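Local atomic coordinates of E1 (Kluyveromyces marxianus, PDB entry 3VX6), a protein that is the N-terminal region of a probable E1-like enzyme that activates ATG12 and ATG8 for conjugation in autophagy and cytoplasm-to-vacuole transport. Residues Leu207-Ser212 with Ser241-Glu246; Ala213-Ile218 with Ile233-Ser238; Val221-Lys224 with Thr230-Ile233. All coordinates share one frame; numbering follows the deposited sequence.

Contact 1: Leu207-Ser212 with Ser241-Glu246; sequences LKDIPS and SSFEAE
Asp209 lies over one face of the Phe243 ring and supplies most of what the loop 207-212 offers to the segment 241-246. Two parts of the residue share that face. Its CA makes a CH-pi contact, 4.0 Å from the centroid of the Phe243 ring and 24° off the ring normal. One carboxylate oxygen, Asp209 OD1, lies over the CG side of the same face, 3.4 Å from CG of Phe243 and displaced toward the rim, and the carboxylate plane is turned 71° from that of the ring. The ring reaches the loop because CG of Phe243 sits between its own backbone N and carbonyl carbon (chi1 70°). At the far end the contact is apolar and looser: CD of Pro211 approaches the ring edge, near its plane, 4.3 Å from CZ of Phe243.

Asp209 is positioned by a type II beta turn running from Leu207 to Ile210, closed by a hydrogen bond from Ile210 N to Leu207 O (3.2 Å). The turn belongs to the connection between strand 198-202 and helix 215-225, the first half of a beta-alpha-beta unit, while Phe243 begins strand 243-250 of the same mixed sheet.

No direct hydrogen bond crosses between the segments; the polar link is a single water molecule. It accepts from Asp209 N at 2.6 Å, donates to Asp209 OD1 and donates again to Ser241 O at 2.8 Å, so that it ties the backbone N and a carboxylate oxygen of Asp209 to the backbone just ahead of the strand. Arg237 makes a second polar connection through NH1, which hydrogen-bonds to Leu207 O and to Ser241 OG. Beyond the contact, the Phe243 ring also meets that of Phe235 on the neighbouring strand.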
loop_
_atom_site.group_PDB
_atom_site.type_symbol
_atom_site.label_atom_id
_atom_site.label_comp_id
_atom_site.label_asym_id
_atom_site.label_seq_id
_atom_site.Cartn_x
_atom_site.Cartn_y
_atom_site.Cartn_z
ATOM N N LEU A 207 2.539 -14.064 -3.313
ATOM C CA LEU A 207 3.804 -14.779 -3.291
ATOM C C LEU A 207 3.791 -15.673 -2.060
ATOM O O LEU A 207 3.361 -15.254 -0.988
ATOM C CB LEU A 207 4.979 -13.803 -3.219
ATOM C CG LEU A 207 5.345 -13.135 -4.546
ATOM C CD1 LEU A 207 6.548 -12.244 -4.343
ATOM C CD2 LEU A 207 5.653 -14.198 -5.606
ATOM N N LYS A 208 4.237 -16.912 -2.219
ATOM C CA LYS A 208 4.245 -17.837 -1.099
ATOM C C LYS A 208 5.031 -17.277 0.087
ATOM O O LYS A 208 6.238 -17.046 0.003
ATOM C CB LYS A 208 4.820 -19.185 -1.530
ATOM N N ASP A 209 4.305 -17.046 1.178
ATOM C CA ASP A 209 4.837 -16.553 2.441
ATOM C C ASP A 209 5.600 -15.252 2.419
ATOM O O ASP A 209 6.258 -14.883 3.395
ATOM C CB ASP A 209 5.683 -17.633 3.106
ATOM C CG ASP A 209 4.860 -18.837 3.490
ATOM O OD1 ASP A 209 3.676 -18.654 3.865
ATOM O OD2 ASP A 209 5.396 -19.963 3.418
ATOM N N ILE A 210 5.530 -14.546 1.307
ATOM C CA ILE A 210 6.205 -13.269 1.255
ATOM C C ILE A 210 5.081 -12.264 1.213
ATOM O O ILE A 210 4.347 -12.164 0.231
ATOM C CB ILE A 210 7.123 -13.137 0.024
ATOM C CG1 ILE A 210 8.231 -14.189 0.104
ATOM C CG2 ILE A 210 7.743 -11.740 -0.018
ATOM C CD1 ILE A 210 9.264 -14.057 -0.979
ATOM N N PRO A 211 4.892 -11.543 2.320
ATOM C CA PRO A 211 3.834 -10.551 2.377
ATOM C C PRO A 211 4.333 -9.305 1.664
ATOM O O PRO A 211 5.540 -9.124 1.483
ATOM C CB PRO A 211 3.656 -10.344 3.878
ATOM C CG PRO A 211 5.053 -10.420 4.361
ATOM C CD PRO A 211 5.615 -11.611 3.601
ATOM N N SER A 212 3.406 -8.455 1.251
ATOM C CA SER A 212 3.789 -7.238 0.570
ATOM C C SER A 212 4.622 -6.374 1.516
ATOM O O SER A 212 4.446 -6.424 2.735
ATOM C CB SER A 212 2.534 -6.498 0.102
ATOM O OG SER A 212 1.503 -6.605 1.067
ATOM N N SER A 241 -2.992 -19.210 -0.766
ATOM C CA SER A 241 -1.707 -18.897 -0.157
ATOM C C SER A 241 -1.833 -18.179 1.185
ATOM O O SER A 241 -0.816 -17.832 1.790
ATOM C CB SER A 241 -0.885 -18.020 -1.102
ATOM O OG SER A 241 -1.479 -16.739 -1.237
ATOM N N SER A 242 -3.063 -17.944 1.643
ATOM C CA SER A 242 -3.281 -17.262 2.924
ATOM C C SER A 242 -2.598 -17.973 4.094
ATOM O O SER A 242 -2.753 -19.185 4.283
ATOM C CB SER A 242 -4.779 -17.107 3.209
ATOM O OG SER A 242 -5.545 -17.982 2.394
ATOM N N PHE A 243 -1.829 -17.211 4.868
ATOM C CA PHE A 243 -1.111 -17.758 6.015
ATOM C C PHE A 243 -1.045 -16.758 7.163
ATOM O O PHE A 243 -1.072 -15.552 6.947
ATOM C CB PHE A 243 0.319 -18.116 5.621
ATOM C CG PHE A 243 1.193 -16.913 5.345
ATOM C CD1 PHE A 243 0.996 -16.137 4.204
ATOM C CD2 PHE A 243 2.204 -16.552 6.237
ATOM C CE1 PHE A 243 1.792 -15.022 3.960
ATOM C CE2 PHE A 243 3.005 -15.439 6.002
ATOM C CZ PHE A 243 2.801 -14.672 4.862
ATOM N N GLU A 244 -0.954 -17.264 8.386
ATOM C CA GLU A 244 -0.844 -16.403 9.555
ATOM C C GLU A 244 0.618 -16.449 9.972
ATOM O O GLU A 244 1.267 -17.486 9.850
ATOM C CB GLU A 244 -1.713 -16.924 10.700
ATOM C CG GLU A 244 -1.557 -16.126 11.985
ATOM C CD GLU A 244 -2.429 -16.644 13.118
ATOM O OE1 GLU A 244 -3.668 -16.661 12.959
ATOM O OE2 GLU A 244 -1.873 -17.027 14.174
ATOM N N ALA A 245 1.144 -15.337 10.460
ATOM C CA ALA A 245 2.531 -15.315 10.880
ATOM C C ALA A 245 2.796 -14.515 12.158
ATOM O O ALA A 245 2.165 -13.495 12.431
ATOM C CB ALA A 245 3.392 -14.795 9.748
ATOM N N GLU A 246 3.735 -15.008 12.948
ATOM C CA GLU A 246 4.134 -14.352 14.180
ATOM C C GLU A 246 5.455 -13.665 13.843
ATOM O O GLU A 246 6.392 -14.305 13.373
ATOM C CB GLU A 246 4.346 -15.390 15.263
ATOM C CG GLU A 246 4.488 -14.811 16.628
ATOM C CD GLU A 246 4.659 -15.881 17.661
ATOM O OE1 GLU A 246 4.434 -15.573 18.848
ATOM O OE2 GLU A 246 5.016 -17.025 17.283
HETATM O O HOH W 1 1.904 -18.033 1.402
#

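Contact 2: Ala213-Ile218 with Ile233-Ser238; sequences AVTKNI and ICFLRS
Thr215 and Phe235 meet where the first turn of helix 215-225 comes down on strand 231-236, with their side chains pointing at one another across the interface. The methyl CG2 of Thr215 comes in at the edge of the ring, near its plane, 3.4 Å from CZ of Phe235. The hydroxyl stands beside the backbone N (chi1 -53°), which leaves the methyl anti to it, and Thr215 OG1 hydrogen-bonds to Ser212 O, just ahead of the segment. The polar end of the threonine is thereby satisfied at the start of the helix while its methyl makes the closest approach to the ring, with OG1 also near CE1 of Phe235.

One helical turn on, Ile218 CG2 packs against CD1 of Ile233 at 3.7 Å. The same Ile233 CD1 lies 4.0 Å from Thr215 CG2, so the end of this isoleucine touches both helix residues. Ile233 also places its other branch, CG2, over one face of the Phe235 ring, whose edge Thr215 occupies.

All four of these residues are buried, and no hydrogen bond joins the segments. In contrast, Lys216 points away from the strand on the partly exposed side of the helix, and in the loop that follows the strand Ser238 is exposed. The interface lies inside the beta-alpha-beta unit: Phe201 of strand 198-202 touches both Thr215 and Ile218, while strand 243-250 flanks strand 231-236, with Ile247 against Ile233 and Ala245 against Phe235.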
loop_
_atom_site.group_PDB
_atom_site.type_symbol
_atom_site.label_atom_id
_atom_site.label_comp_id
_atom_site.label_asym_id
_atom_site.label_seq_id
_atom_site.Cartn_x
_atom_site.Cartn_y
_atom_site.Cartn_z
ATOM N N ALA A 213 5.546 -5.603 0.948
ATOM C CA ALA A 213 6.406 -4.726 1.729
ATOM C C ALA A 213 5.580 -3.831 2.652
ATOM O O ALA A 213 6.101 -3.216 3.580
ATOM C CB ALA A 213 7.264 -3.868 0.783
ATOM N N VAL A 214 4.285 -3.766 2.396
ATOM C CA VAL A 214 3.390 -2.921 3.188
ATOM C C VAL A 214 3.145 -3.477 4.598
ATOM O O VAL A 214 2.643 -2.788 5.481
ATOM C CB VAL A 214 2.058 -2.721 2.437
ATOM C CG1 VAL A 214 1.076 -3.820 2.805
ATOM C CG2 VAL A 214 1.527 -1.339 2.701
ATOM N N THR A 215 3.516 -4.735 4.799
ATOM C CA THR A 215 3.388 -5.380 6.102
ATOM C C THR A 215 4.239 -4.675 7.174
ATOM O O THR A 215 3.938 -4.733 8.379
ATOM C CB THR A 215 3.854 -6.848 6.044
ATOM O OG1 THR A 215 3.181 -7.536 4.983
ATOM C CG2 THR A 215 3.554 -7.556 7.363
ATOM N N LYS A 216 5.314 -4.032 6.730
ATOM C CA LYS A 216 6.204 -3.329 7.629
ATOM C C LYS A 216 5.467 -2.242 8.347
ATOM O O LYS A 216 5.750 -1.949 9.502
ATOM C CB LYS A 216 7.344 -2.718 6.842
ATOM C CG LYS A 216 8.377 -3.721 6.330
ATOM C CD LYS A 216 9.488 -3.004 5.547
ATOM C CE LYS A 216 10.519 -3.994 5.050
ATOM N NZ LYS A 216 11.026 -3.423 3.757
ATOM N N ASN A 217 4.568 -1.612 7.606
ATOM C CA ASN A 217 3.713 -0.569 8.134
ATOM C C ASN A 217 3.006 -1.158 9.367
ATOM O O ASN A 217 3.174 -0.672 10.487
ATOM C CB ASN A 217 2.688 -0.173 7.065
ATOM C CG ASN A 217 3.342 0.299 5.779
ATOM O OD1 ASN A 217 4.526 0.043 5.541
ATOM N ND2 ASN A 217 2.578 0.989 4.946
ATOM N N ILE A 218 2.238 -2.225 9.158
ATOM C CA ILE A 218 1.518 -2.861 10.255
ATOM C C ILE A 218 2.460 -3.091 11.432
ATOM O O ILE A 218 2.212 -2.614 12.548
ATOM C CB ILE A 218 0.899 -4.209 9.813
ATOM C CG1 ILE A 218 -0.062 -3.973 8.634
ATOM C CG2 ILE A 218 0.206 -4.873 11.002
ATOM C CD1 ILE A 218 -0.556 -5.233 7.947
ATOM N N ILE A 233 0.331 -11.842 12.555
ATOM C CA ILE A 233 -0.451 -11.290 11.462
ATOM C C ILE A 233 -0.959 -12.360 10.519
ATOM O O ILE A 233 -0.185 -13.176 10.019
ATOM C CB ILE A 233 0.378 -10.298 10.644
ATOM C CG1 ILE A 233 0.850 -9.155 11.547
ATOM C CG2 ILE A 233 -0.445 -9.792 9.466
ATOM C CD1 ILE A 233 1.850 -8.237 10.895
ATOM N N CYS A 234 -2.267 -12.356 10.283
ATOM C CA CYS A 234 -2.885 -13.308 9.363
ATOM C C CYS A 234 -2.880 -12.695 7.969
ATOM O O CYS A 234 -3.426 -11.617 7.757
ATOM C CB CYS A 234 -4.329 -13.597 9.779
ATOM S SG CYS A 234 -4.481 -14.392 11.369
ATOM N N PHE A 235 -2.260 -13.378 7.021
ATOM C CA PHE A 235 -2.189 -12.883 5.655
ATOM C C PHE A 235 -3.165 -13.647 4.783
ATOM O O PHE A 235 -2.893 -14.769 4.364
ATOM C CB PHE A 235 -0.761 -13.027 5.136
ATOM C CG PHE A 235 0.238 -12.198 5.902
ATOM C CD1 PHE A 235 0.267 -10.811 5.760
ATOM C CD2 PHE A 235 1.127 -12.795 6.795
ATOM C CE1 PHE A 235 1.169 -10.032 6.495
ATOM C CE2 PHE A 235 2.032 -12.022 7.534
ATOM C CZ PHE A 235 2.051 -10.640 7.385
ATOM N N LEU A 236 -4.314 -13.043 4.523
ATOM C CA LEU A 236 -5.321 -13.702 3.710
ATOM C C LEU A 236 -5.146 -13.473 2.220
ATOM O O LEU A 236 -4.887 -12.360 1.763
ATOM C CB LEU A 236 -6.722 -13.277 4.146
ATOM C CG LEU A 236 -7.081 -13.798 5.536
ATOM C CD1 LEU A 236 -6.376 -12.955 6.589
ATOM C CD2 LEU A 236 -8.584 -13.747 5.735
ATOM N N ARG A 237 -5.292 -14.558 1.471
ATOM C CA ARG A 237 -5.167 -14.539 0.021
ATOM C C ARG A 237 -6.278 -15.383 -0.611
ATOM O O ARG A 237 -6.603 -16.474 -0.134
ATOM C CB ARG A 237 -3.805 -15.107 -0.411
ATOM C CG ARG A 237 -2.601 -14.163 -0.306
ATOM C CD ARG A 237 -1.865 -14.278 1.025
ATOM N NE ARG A 237 -0.585 -13.571 1.006
ATOM C CZ ARG A 237 0.535 -14.045 0.467
ATOM N NH1 ARG A 237 0.546 -15.241 -0.105
ATOM N NH2 ARG A 237 1.646 -13.324 0.497
ATOM N N SER A 238 -6.870 -14.885 -1.684
ATOM C CA SER A 238 -7.907 -15.657 -2.354
ATOM C C SER A 238 -7.160 -16.780 -3.083
ATOM O O SER A 238 -7.738 -17.736 -3.578
ATOM C CB SER A 238 -8.663 -14.761 -3.340
ATOM O OG SER A 238 -7.765 -14.112 -4.221
#

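Contact 3: Val221-Lys224 with Thr230-Ile233; sequences VWSK and TYTI
Helix 215-225 and strand 231-236 form the second half of a beta-alpha-beta unit, and near the connection between them Trp222 and Tyr231 make an edge-to-face aromatic pair. The edge of the tyrosine is turned to the indole face: Tyr231 CD1 lies 3.5 Å from CD2 of Trp222. The centroids of the indole five-membered ring and the Tyr231 ring are 5.0 Å apart, with the planes at 64°. CG of Trp222 is anti to the backbone N (chi1 -164°), which carries the indole out toward the strand.

The six-membered end of the indole runs on to the strand backbone, where its edge faces the carbonyl of Thr232 and the side chain of Ile233. CG1 of Ile233 is 3.8 Å from CZ3 of Trp222, close to the indole plane. The polar atom NE1 of Trp222 hydrogen-bonds to Leu193 O, which, with the packing on Tyr231, would limit the rotation of the indole.

Farther along the tyrosine, its ring passes beside Ser223, with Ser223 OG 3.6 Å from CZ of Tyr231. No hydrogen bond joins this pair: Ser223 OG hydrogen-bonds to Leu219 O in its own helix, and Tyr231 OH to Ser226 O and Arg228 N in the connection. The tyrosine thereby reaches from its strand back to the loop between helix and strand. Such side-chain packing of a helix on the face of a sheet is characteristic of a beta-alpha-beta crossover, here linking the parallel neighbours 198-202 and 231-236.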
loop_
_atom_site.group_PDB
_atom_site.type_symbol
_atom_site.label_atom_id
_atom_site.label_comp_id
_atom_site.label_asym_id
_atom_site.label_seq_id
_atom_site.Cartn_x
_atom_site.Cartn_y
_atom_site.Cartn_z
ATOM N N VAL A 221 3.683 0.141 13.114
ATOM C CA VAL A 221 2.669 0.804 13.907
ATOM C C VAL A 221 2.271 -0.007 15.128
ATOM O O VAL A 221 2.303 0.469 16.259
ATOM C CB VAL A 221 1.434 1.096 13.077
ATOM C CG1 VAL A 221 0.373 1.698 13.963
ATOM C CG2 VAL A 221 1.801 2.030 11.931
ATOM N N TRP A 222 1.883 -1.241 14.894
ATOM C CA TRP A 222 1.487 -2.101 15.976
ATOM C C TRP A 222 2.578 -2.131 17.068
ATOM O O TRP A 222 2.271 -2.187 18.260
ATOM C CB TRP A 222 1.245 -3.485 15.400
ATOM C CG TRP A 222 0.490 -4.387 16.267
ATOM C CD1 TRP A 222 -0.085 -4.100 17.479
ATOM C CD2 TRP A 222 0.228 -5.761 16.009
ATOM N NE1 TRP A 222 -0.687 -5.225 17.988
ATOM C CE2 TRP A 222 -0.510 -6.260 17.103
ATOM C CE3 TRP A 222 0.543 -6.623 14.954
ATOM C CZ2 TRP A 222 -0.928 -7.583 17.174
ATOM C CZ3 TRP A 222 0.128 -7.934 15.025
ATOM C CH2 TRP A 222 -0.602 -8.405 16.125
ATOM N N SER A 223 3.842 -2.074 16.639
ATOM C CA SER A 223 5.003 -2.086 17.529
ATOM C C SER A 223 4.990 -0.978 18.561
ATOM O O SER A 223 5.132 -1.222 19.753
ATOM C CB SER A 223 6.303 -1.939 16.731
ATOM O OG SER A 223 6.659 -3.134 16.071
ATOM N N LYS A 224 4.862 0.249 18.086
ATOM C CA LYS A 224 4.863 1.396 18.964
ATOM C C LYS A 224 3.604 1.484 19.829
ATOM O O LYS A 224 3.658 1.978 20.955
ATOM C CB LYS A 224 5.049 2.671 18.125
ATOM C CG LYS A 224 6.446 2.780 17.514
ATOM C CD LYS A 224 6.564 3.922 16.517
ATOM C CE LYS A 224 7.901 3.882 15.767
ATOM N NZ LYS A 224 9.054 4.442 16.541
ATOM N N THR A 230 6.417 -10.307 20.457
ATOM C CA THR A 230 6.065 -10.724 19.120
ATOM C C THR A 230 4.761 -10.099 18.597
ATOM O O THR A 230 3.996 -9.495 19.350
ATOM C CB THR A 230 5.983 -12.275 19.110
ATOM O OG1 THR A 230 5.783 -12.748 17.780
ATOM C CG2 THR A 230 4.851 -12.756 19.995
ATOM N N TYR A 231 4.537 -10.228 17.290
ATOM C CA TYR A 231 3.341 -9.708 16.631
ATOM C C TYR A 231 2.838 -10.750 15.657
ATOM O O TYR A 231 3.596 -11.244 14.828
ATOM C CB TYR A 231 3.671 -8.447 15.861
ATOM C CG TYR A 231 4.217 -7.369 16.733
ATOM C CD1 TYR A 231 3.369 -6.472 17.367
ATOM C CD2 TYR A 231 5.586 -7.275 16.975
ATOM C CE1 TYR A 231 3.870 -5.508 18.221
ATOM C CE2 TYR A 231 6.092 -6.312 17.835
ATOM C CZ TYR A 231 5.233 -5.441 18.450
ATOM O OH TYR A 231 5.720 -4.518 19.330
ATOM N N THR A 232 1.558 -11.078 15.746
ATOM C CA THR A 232 0.996 -12.081 14.862
ATOM C C THR A 232 0.121 -11.453 13.805
ATOM O O THR A 232 -0.738 -10.641 14.113
ATOM C CB THR A 232 0.168 -13.099 15.643
ATOM O OG1 THR A 232 1.032 -13.848 16.511
ATOM C CG2 THR A 232 -0.545 -14.035 14.683
ATOM N N ILE A 233 0.331 -11.842 12.555
ATOM C CA ILE A 233 -0.451 -11.290 11.462
ATOM C C ILE A 233 -0.959 -12.360 10.519
ATOM O O ILE A 233 -0.185 -13.176 10.019
ATOM C CB ILE A 233 0.378 -10.298 10.644
ATOM C CG1 ILE A 233 0.850 -9.155 11.547
ATOM C CG2 ILE A 233 -0.445 -9.792 9.466
ATOM C CD1 ILE A 233 1.850 -8.237 10.895
#

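From the N terminus, the chain leaves strand 198-202 and enters the loop 207-212, whose partner comes only at 241-246; contact 1 therefore closes the widest loop and contains both others. Helix 215-225 follows shortly after. Its start packs on strand 231-236 in contact 2, and its later turns do so in contact 3, which closes the shortest loop and ends on the same stretch as contact 2. Contacts 2 and 3 share Ile233, and their centres are about 11 Å apart along the same helix and strand. Contact 1 adds strand 243-250, antiparallel to strand 231-236 in the same sheet, so together the three tie the crossover's loop and helix to two adjacent strands.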